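Local coordinates for uncharacterized protein (Eubacterium siraeum, PDB 4OBM) that is of unknown function but belongs to the LytR-CpsA-Psr family, whose members probably act in building the bacterial cell envelope, at residues 166-169 with 170-174. Numbering follows the deposited sequence.
Sequences CKLN and ATVIS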
loop_
_atom_site.group_PDB
_atom_site.type_symbol
_atom_site.label_atom_id
_atom_site.label_comp_id
_atom_site.label_asym_id
_atom_site.label_seq_id
_atom_site.Cartn_x
_atom_site.Cartn_y
_atom_site.Cartn_z
ATOM N N CYS A 166 10.361 0.075 -5.331
ATOM C CA CYS A 166 8.952 0.477 -5.377
ATOM C C CYS A 166 8.154 -0.509 -6.220
ATOM O O CYS A 166 7.056 -0.898 -5.829
ATOM C CB CYS A 166 8.819 1.896 -5.926
ATOM S SG CYS A 166 9.470 3.174 -4.829
ATOM N N LYS A 167 8.703 -0.868 -7.397
ATOM C CA LYS A 167 8.134 -1.798 -8.364
ATOM C C LYS A 167 8.016 -3.181 -7.736
ATOM O O LYS A 167 6.978 -3.815 -7.868
ATOM C CB LYS A 167 8.983 -1.834 -9.652
ATOM C CG LYS A 167 8.800 -0.601 -10.507
ATOM C CD LYS A 167 9.910 -0.397 -11.521
ATOM C CE LYS A 167 9.636 0.832 -12.365
ATOM N NZ LYS A 167 10.556 0.924 -13.534
ATOM N N LEU A 168 9.056 -3.616 -7.005
ATOM C CA LEU A 168 9.086 -4.906 -6.315
ATOM C C LEU A 168 8.048 -4.912 -5.203
ATOM O O LEU A 168 7.240 -5.837 -5.131
ATOM C CB LEU A 168 10.515 -5.175 -5.756
ATOM C CG LEU A 168 10.895 -6.584 -5.264
ATOM C CD1 LEU A 168 10.556 -6.791 -3.796
ATOM C CD2 LEU A 168 10.405 -7.696 -6.214
ATOM N N ASN A 169 8.035 -3.851 -4.363
ATOM C CA ASN A 169 7.077 -3.741 -3.280
ATOM C C ASN A 169 5.635 -3.716 -3.815
ATOM O O ASN A 169 4.796 -4.471 -3.307
ATOM C CB ASN A 169 7.391 -2.520 -2.424
ATOM C CG ASN A 169 8.396 -2.791 -1.325
ATOM O OD1 ASN A 169 8.094 -2.633 -0.148
ATOM N ND2 ASN A 169 9.593 -3.270 -1.666
ATOM N N ALA A 170 5.354 -2.919 -4.876
ATOM C CA ALA A 170 4.008 -2.859 -5.470
ATOM C C ALA A 170 3.500 -4.257 -5.890
ATOM O O ALA A 170 2.403 -4.657 -5.506
ATOM C CB ALA A 170 4.003 -1.916 -6.669
ATOM N N THR A 171 4.342 -4.998 -6.621
ATOM C CA THR A 171 4.110 -6.311 -7.199
ATOM C C THR A 171 3.947 -7.378 -6.117
ATOM O O THR A 171 2.989 -8.136 -6.168
ATOM C CB THR A 171 5.302 -6.632 -8.136
ATOM O OG1 THR A 171 5.352 -5.649 -9.167
ATOM C CG2 THR A 171 5.216 -8.012 -8.756
ATOM N N VAL A 172 4.906 -7.473 -5.184
ATOM C CA VAL A 172 4.892 -8.458 -4.097
ATOM C C VAL A 172 3.645 -8.237 -3.189
ATOM O O VAL A 172 2.972 -9.208 -2.838
ATOM C CB VAL A 172 6.236 -8.401 -3.315
ATOM C CG1 VAL A 172 6.169 -9.153 -1.998
ATOM C CG2 VAL A 172 7.378 -8.928 -4.170
ATOM N N ILE A 173 3.318 -6.974 -2.857
ATOM C CA ILE A 173 2.146 -6.662 -2.027
ATOM C C ILE A 173 0.852 -6.965 -2.809
ATOM O O ILE A 173 -0.103 -7.472 -2.202
ATOM C CB ILE A 173 2.205 -5.208 -1.425
ATOM C CG1 ILE A 173 3.380 -5.063 -0.420
ATOM C CG2 ILE A 173 0.871 -4.747 -0.787
ATOM C CD1 ILE A 173 3.498 -6.149 0.723
ATOM N N SER A 174 0.835 -6.718 -4.144
ATOM C CA SER A 174 -0.309 -7.040 -5.011
ATOM C C SER A 174 -0.589 -8.539 -4.981
ATOM O O SER A 174 -1.737 -8.968 -4.839
ATOM C CB SER A 174 -0.041 -6.598 -6.445
ATOM O OG SER A 174 -0.293 -5.216 -6.610
#
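Thr171 turns its hydroxyl back along the helix onto the carbonyl of Lys167, one turn earlier, OG1 lying 2.8 Å from Lys167 O. Its first torsion of -61° sets OG1 opposite its own carbonyl carbon and beside the backbone N, from where it can reach the i-4 carbonyl. Lys167 O is gripped twice, because Thr171 N also donates to it at 3.1 Å; amide and hydroxyl come in from opposite faces of the carbonyl plane. A threonine suits this exposed side, its polar branch satisfied locally. Ser174 repeats the pattern on Ala170, with OG 3.0 Å from Ala170 O and above the carbonyl plane. These bonds supplement the regular i to i+4 backbone bonding of helix 164-181, which packs against the mixed beta-sheet, through strands 40-47 and 52-58, and against helix 145-152. On the face toward that helix, Leu168 and Val172 form an i, i+4 apolar pair. CG of Leu168 is anti to its backbone N (chi1 -167°), which turns the end of the side chain toward Val172, and CD1 meets Val172 CG2 at 3.8 Å. That valine methyl, set beside its own backbone N, points back at the previous turn and comes within a tight 3.2 Å of Leu168 O; Tyr151 and Met148 touch the pair. The single methyl of Ala170 fits where the helix comes close to Pro57 and Ile232. Asn169 is buried, but ND2 donates to Leu152 O at the end of helix 145-152, which lets a polar side chain stand here. Partly exposed Lys167 carries NZ on a long, nearly extended chain to a salt bridge with Asp161.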